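PDB 4KT7: 2-C-methyl-D-erythritol 4-phosphate cytidylyltransferase from Anaerococcus prevotii, which probably transfers a cytidylyl group from CTP to 2-C-methyl-D-erythritol 4-phosphate, releasing diphosphate, in the non-mevalonate route to isoprenoid precursors. Local coordinates for residues L96-D110 with T167-Y180. Residues are numbered along the deposited sequence; the frame is centred on the assembly and turned at random.
Sequences LKALDPQSELVLTHD and TPQAFDKKLIYAMY
Val106 and Thr108 each exchange two backbone hydrogen bonds with their antiparallel partners, Phe171 and Gln169; the axes of strands 105-110 and 168-172 approach to 4.6 Å at 160°. Lys173 N extends the ladder to Glu104 O, 2.9 Å away, but reaches it from well above the carbonyl plane, as the chain is already turning into helix 173-184. Asp172 caps that helix, its OD1 accepting from Leu175 N at 3.1 Å. The pairing illustrates how a Rossmann-like nucleotidyltransferase sheet of the GT-A type becomes mixed: strand 105-110 runs parallel to strand 10-16 along one edge and antiparallel to 168-172 along the other. On one face of the pair Leu107 has Ala170 as its cross-strand neighbour; its CG also lies alongside Pro168 CB (3.9 Å), and Leu107 and Pro168 both pack against Phe121 of helix 118-127. On the other, Val106 CG1 meets Ile176 CG2 at 3.6 Å, the two side chains crossing almost perpendicularly. Leu96, near the C-terminal end of helix 88-97, spreads its branches over helix 173-184: CD2 touches Ile176, while CD1 sits over one face of the Tyr180 ring, 4.0 Å from its centroid. Tyr177, with CG anti to the backbone N (chi1 -168°), turns its ring edge to Leu96 O. A bend at chi2 (-103°) carries the Lys173 chain past Leu99 and Ser103, and a water bridges its NZ to Leu96 O. At the far end of the ladder, beyond the cis peptide before Pro168, Thr167 OG1 accepts a nearly straight bond from Asp110 N (3.1 Å), while Asp110 OD2 forms a salt bridge with Arg113.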
loop_
_atom_site.group_PDB
_atom_site.type_symbol
_atom_site.label_atom_id
_atom_site.label_comp_id
_atom_site.label_asym_id
_atom_site.label_seq_id
_atom_site.Cartn_x
_atom_site.Cartn_y
_atom_site.Cartn_z
ATOM N N LEU A 96 -8.158 27.349 0.516
ATOM C CA LEU A 96 -7.071 28.324 0.676
ATOM C C LEU A 96 -7.535 29.767 0.545
ATOM O O LEU A 96 -7.007 30.654 1.232
ATOM C CB LEU A 96 -5.946 28.080 -0.330
ATOM C CG LEU A 96 -5.110 26.802 -0.172
ATOM C CD1 LEU A 96 -4.319 26.577 -1.449
ATOM C CD2 LEU A 96 -4.142 26.900 1.024
ATOM N N LYS A 97 -8.509 30.011 -0.332
ATOM C CA LYS A 97 -9.071 31.354 -0.513
ATOM C C LYS A 97 -9.848 31.835 0.708
ATOM O O LYS A 97 -10.006 33.048 0.919
ATOM C CB LYS A 97 -10.011 31.377 -1.733
ATOM C CG LYS A 97 -9.311 31.561 -3.078
ATOM C CD LYS A 97 -10.347 31.818 -4.189
ATOM C CE LYS A 97 -11.126 30.562 -4.501
ATOM N NZ LYS A 97 -12.210 30.779 -5.513
ATOM N N ALA A 98 -10.355 30.893 1.500
ATOM C CA ALA A 98 -11.221 31.226 2.639
ATOM C C ALA A 98 -10.480 31.376 3.971
ATOM O O ALA A 98 -11.101 31.577 5.015
ATOM C CB ALA A 98 -12.331 30.190 2.783
ATOM N N LEU A 99 -9.157 31.274 3.940
ATOM C CA LEU A 99 -8.363 31.358 5.167
ATOM C C LEU A 99 -8.370 32.785 5.724
ATOM O O LEU A 99 -8.442 33.761 4.970
ATOM C CB LEU A 99 -6.914 30.882 4.933
ATOM C CG LEU A 99 -6.725 29.414 4.511
ATOM C CD1 LEU A 99 -5.258 29.024 4.405
ATOM C CD2 LEU A 99 -7.437 28.485 5.476
ATOM N N ASP A 100 -8.317 32.886 7.049
ATOM C CA ASP A 100 -8.181 34.159 7.749
ATOM C C ASP A 100 -6.983 34.937 7.190
ATOM O O ASP A 100 -5.952 34.334 6.884
ATOM C CB ASP A 100 -7.941 33.850 9.219
ATOM C CG ASP A 100 -8.141 35.042 10.098
ATOM O OD1 ASP A 100 -7.239 35.910 10.125
ATOM O OD2 ASP A 100 -9.192 35.107 10.775
ATOM N N PRO A 101 -7.109 36.268 7.043
ATOM C CA PRO A 101 -6.005 37.079 6.507
ATOM C C PRO A 101 -4.715 36.957 7.323
ATOM O O PRO A 101 -3.619 37.179 6.798
ATOM C CB PRO A 101 -6.537 38.512 6.617
ATOM C CG PRO A 101 -8.017 38.368 6.595
ATOM C CD PRO A 101 -8.306 37.084 7.314
ATOM N N GLN A 102 -4.849 36.602 8.599
ATOM C CA GLN A 102 -3.695 36.464 9.486
ATOM C C GLN A 102 -2.989 35.109 9.317
ATOM O O GLN A 102 -1.878 34.915 9.811
ATOM C CB GLN A 102 -4.142 36.673 10.940
ATOM C CG GLN A 102 -3.031 36.604 11.977
ATOM C CD GLN A 102 -3.532 36.887 13.382
ATOM O OE1 GLN A 102 -4.613 37.455 13.564
ATOM N NE2 GLN A 102 -2.745 36.496 14.383
ATOM N N SER A 103 -3.607 34.181 8.591
ATOM C CA SER A 103 -3.040 32.832 8.488
ATOM C C SER A 103 -1.620 32.806 7.888
ATOM O O SER A 103 -1.393 33.283 6.773
ATOM C CB SER A 103 -3.956 31.941 7.657
ATOM O OG SER A 103 -3.421 30.625 7.623
ATOM N N GLU A 104 -0.650 32.256 8.618
ATOM C CA GLU A 104 0.697 32.145 8.054
ATOM C C GLU A 104 1.120 30.712 7.782
ATOM O O GLU A 104 2.113 30.480 7.088
ATOM C CB GLU A 104 1.734 32.805 8.958
ATOM C CG GLU A 104 1.618 34.311 9.062
ATOM C CD GLU A 104 2.973 34.975 9.198
ATOM O OE1 GLU A 104 3.719 35.003 8.190
ATOM O OE2 GLU A 104 3.296 35.452 10.309
ATOM N N LEU A 105 0.398 29.758 8.361
ATOM C CA LEU A 105 0.710 28.331 8.185
ATOM C C LEU A 105 -0.573 27.564 7.915
ATOM O O LEU A 105 -1.601 27.867 8.514
ATOM C CB LEU A 105 1.380 27.776 9.447
ATOM C CG LEU A 105 2.700 28.413 9.874
ATOM C CD1 LEU A 105 3.082 27.999 11.298
ATOM C CD2 LEU A 105 3.819 28.067 8.894
ATOM N N VAL A 106 -0.543 26.581 7.014
ATOM C CA VAL A 106 -1.761 25.831 6.718
ATOM C C VAL A 106 -1.491 24.339 6.723
ATOM O O VAL A 106 -0.528 23.864 6.104
ATOM C CB VAL A 106 -2.421 26.261 5.381
ATOM C CG1 VAL A 106 -1.419 26.271 4.257
ATOM C CG2 VAL A 106 -3.599 25.351 5.029
ATOM N N LEU A 107 -2.318 23.613 7.466
ATOM C CA LEU A 107 -2.292 22.157 7.469
ATOM C C LEU A 107 -3.509 21.659 6.682
ATOM O O LEU A 107 -4.611 22.200 6.806
ATOM C CB LEU A 107 -2.326 21.655 8.927
ATOM C CG LEU A 107 -2.478 20.160 9.231
ATOM C CD1 LEU A 107 -1.698 19.815 10.506
ATOM C CD2 LEU A 107 -3.948 19.777 9.400
ATOM N N THR A 108 -3.317 20.639 5.853
ATOM C CA THR A 108 -4.431 20.076 5.099
ATOM C C THR A 108 -4.616 18.642 5.558
ATOM O O THR A 108 -3.647 18.002 5.957
ATOM C CB THR A 108 -4.152 20.097 3.590
ATOM O OG1 THR A 108 -2.991 19.289 3.307
ATOM C CG2 THR A 108 -3.872 21.516 3.148
ATOM N N HIS A 109 -5.841 18.127 5.507
ATOM C CA HIS A 109 -6.070 16.729 5.888
ATOM C C HIS A 109 -7.349 16.225 5.247
ATOM O O HIS A 109 -8.317 16.994 5.112
ATOM C CB HIS A 109 -6.166 16.590 7.408
ATOM C CG HIS A 109 -6.360 15.178 7.885
ATOM N ND1 HIS A 109 -5.334 14.245 7.890
ATOM C CD2 HIS A 109 -7.443 14.550 8.388
ATOM C CE1 HIS A 109 -5.787 13.110 8.397
ATOM N NE2 HIS A 109 -7.059 13.260 8.704
ATOM N N ASP A 110 -7.354 14.942 4.862
ATOM C CA ASP A 110 -8.524 14.324 4.232
ATOM C C ASP A 110 -9.595 14.064 5.271
ATOM O O ASP A 110 -9.349 13.373 6.272
ATOM C CB ASP A 110 -8.176 12.964 3.591
ATOM C CG ASP A 110 -7.152 13.066 2.471
ATOM O OD1 ASP A 110 -7.053 14.145 1.834
ATOM O OD2 ASP A 110 -6.450 12.049 2.219
ATOM N N THR A 167 -2.116 11.779 4.870
ATOM C CA THR A 167 -2.268 13.162 5.315
ATOM C C THR A 167 -2.375 13.087 6.829
ATOM O O THR A 167 -2.762 12.047 7.354
ATOM C CB THR A 167 -3.492 13.854 4.685
ATOM O OG1 THR A 167 -4.685 13.428 5.349
ATOM C CG2 THR A 167 -3.589 13.567 3.185
ATOM N N PRO A 168 -2.073 14.179 7.547
ATOM C CA PRO A 168 -1.891 15.573 7.106
ATOM C C PRO A 168 -0.595 15.897 6.364
ATOM O O PRO A 168 0.370 15.114 6.328
ATOM C CB PRO A 168 -1.919 16.355 8.420
ATOM C CG PRO A 168 -1.340 15.400 9.408
ATOM C CD PRO A 168 -1.923 14.047 9.009
ATOM N N GLN A 169 -0.627 17.065 5.733
ATOM C CA GLN A 169 0.526 17.706 5.138
ATOM C C GLN A 169 0.413 19.144 5.637
ATOM O O GLN A 169 -0.670 19.555 6.033
ATOM C CB GLN A 169 0.400 17.680 3.610
ATOM C CG GLN A 169 0.381 16.292 2.990
ATOM C CD GLN A 169 0.519 16.345 1.473
ATOM O OE1 GLN A 169 0.168 17.342 0.837
ATOM N NE2 GLN A 169 1.053 15.285 0.895
ATOM N N ALA A 170 1.496 19.915 5.634
ATOM C CA ALA A 170 1.373 21.323 6.028
ATOM C C ALA A 170 2.460 22.184 5.385
ATOM O O ALA A 170 3.528 21.675 5.034
ATOM C CB ALA A 170 1.413 21.452 7.566
ATOM N N PHE A 171 2.185 23.484 5.237
ATOM C CA PHE A 171 3.048 24.390 4.460
ATOM C C PHE A 171 3.010 25.798 5.007
ATOM O O PHE A 171 2.047 26.179 5.685
ATOM C CB PHE A 171 2.572 24.471 2.995
ATOM C CG PHE A 171 2.309 23.148 2.386
ATOM C CD1 PHE A 171 3.326 22.441 1.759
ATOM C CD2 PHE A 171 1.055 22.576 2.478
ATOM C CE1 PHE A 171 3.080 21.185 1.230
ATOM C CE2 PHE A 171 0.807 21.321 1.932
ATOM C CZ PHE A 171 1.825 20.631 1.324
ATOM N N ASP A 172 4.056 26.560 4.683
ATOM C CA ASP A 172 4.040 28.025 4.724
ATOM C C ASP A 172 2.865 28.471 3.858
ATOM O O ASP A 172 2.730 28.029 2.709
ATOM C CB ASP A 172 5.380 28.561 4.177
ATOM C CG ASP A 172 5.475 30.083 4.202
ATOM O OD1 ASP A 172 4.959 30.725 3.268
ATOM O OD2 ASP A 172 6.090 30.650 5.126
ATOM N N LYS A 173 1.977 29.303 4.399
ATOM C CA LYS A 173 0.749 29.649 3.672
ATOM C C LYS A 173 0.966 30.449 2.383
ATOM O O LYS A 173 0.338 30.159 1.376
ATOM C CB LYS A 173 -0.247 30.396 4.581
ATOM C CG LYS A 173 -1.610 30.691 3.923
ATOM C CD LYS A 173 -1.744 32.148 3.472
ATOM C CE LYS A 173 -3.048 32.330 2.681
ATOM N NZ LYS A 173 -3.213 33.691 2.093
ATOM N N LYS A 174 1.823 31.462 2.404
ATOM C CA LYS A 174 2.070 32.221 1.172
ATOM C C LYS A 174 2.684 31.333 0.109
ATOM O O LYS A 174 2.373 31.438 -1.069
ATOM C CB LYS A 174 3.000 33.405 1.420
ATOM C CG LYS A 174 2.352 34.529 2.189
ATOM C CD LYS A 174 3.054 35.851 1.928
ATOM C CE LYS A 174 2.310 36.996 2.592
ATOM N NZ LYS A 174 2.820 38.326 2.145
ATOM N N LEU A 175 3.554 30.443 0.537
ATOM C CA LEU A 175 4.239 29.589 -0.402
ATOM C C LEU A 175 3.264 28.651 -1.078
ATOM O O LEU A 175 3.194 28.628 -2.299
ATOM C CB LEU A 175 5.337 28.807 0.301
ATOM C CG LEU A 175 6.256 27.996 -0.607
ATOM C CD1 LEU A 175 6.800 28.878 -1.718
ATOM C CD2 LEU A 175 7.408 27.417 0.228
ATOM N N ILE A 176 2.498 27.882 -0.299
ATOM C CA ILE A 176 1.549 26.958 -0.913
ATOM C C ILE A 176 0.483 27.682 -1.725
ATOM O O ILE A 176 0.099 27.210 -2.795
ATOM C CB ILE A 176 0.915 25.968 0.095
ATOM C CG1 ILE A 176 0.267 24.796 -0.638
ATOM C CG2 ILE A 176 -0.105 26.649 0.980
ATOM C CD1 ILE A 176 1.260 24.022 -1.509
ATOM N N TYR A 177 0.025 28.842 -1.251
ATOM C CA TYR A 177 -0.936 29.615 -2.025
ATOM C C TYR A 177 -0.315 30.041 -3.357
ATOM O O TYR A 177 -0.962 29.947 -4.406
ATOM C CB TYR A 177 -1.403 30.850 -1.245
ATOM C CG TYR A 177 -2.616 31.550 -1.840
ATOM C CD1 TYR A 177 -2.488 32.428 -2.914
ATOM C CD2 TYR A 177 -3.892 31.352 -1.310
ATOM C CE1 TYR A 177 -3.602 33.080 -3.452
ATOM C CE2 TYR A 177 -5.008 32.017 -1.834
ATOM C CZ TYR A 177 -4.855 32.871 -2.902
ATOM O OH TYR A 177 -5.957 33.511 -3.424
ATOM N N ALA A 178 0.929 30.522 -3.325
ATOM C CA ALA A 178 1.592 30.957 -4.563
ATOM C C ALA A 178 1.782 29.779 -5.527
ATOM O O ALA A 178 1.572 29.898 -6.741
ATOM C CB ALA A 178 2.939 31.618 -4.256
HETATM N N MSE A 179 2.171 28.637 -4.982
HETATM C CA MSE A 179 2.338 27.425 -5.779
HETATM C C MSE A 179 1.007 27.043 -6.419
HETATM O O MSE A 179 0.970 26.585 -7.560
HETATM C CB MSE A 179 2.809 26.263 -4.893
HETATM C CG MSE A 179 4.248 26.344 -4.333
HETATM SE SE MSE A 179 5.542 26.481 -5.770
HETATM C CE MSE A 179 5.736 28.423 -5.740
ATOM N N TYR A 180 -0.082 27.216 -5.669
ATOM C CA TYR A 180 -1.410 26.880 -6.166
ATOM C C TYR A 180 -1.829 27.762 -7.336
ATOM O O TYR A 180 -2.415 27.282 -8.324
ATOM C CB TYR A 180 -2.447 26.890 -5.030
ATOM C CG TYR A 180 -2.919 25.493 -4.707
ATOM C CD1 TYR A 180 -2.212 24.686 -3.835
ATOM C CD2 TYR A 180 -4.031 24.957 -5.344
ATOM C CE1 TYR A 180 -2.629 23.383 -3.558
ATOM C CE2 TYR A 180 -4.449 23.666 -5.088
ATOM C CZ TYR A 180 -3.742 22.881 -4.197
ATOM O OH TYR A 180 -4.160 21.593 -3.946
HETATM O O HOH W 1 -5.974 33.381 1.158
HETATM O O HOH W 2 2.990 32.466 5.040
HETATM O O HOH W 3 5.210 31.462 7.485
#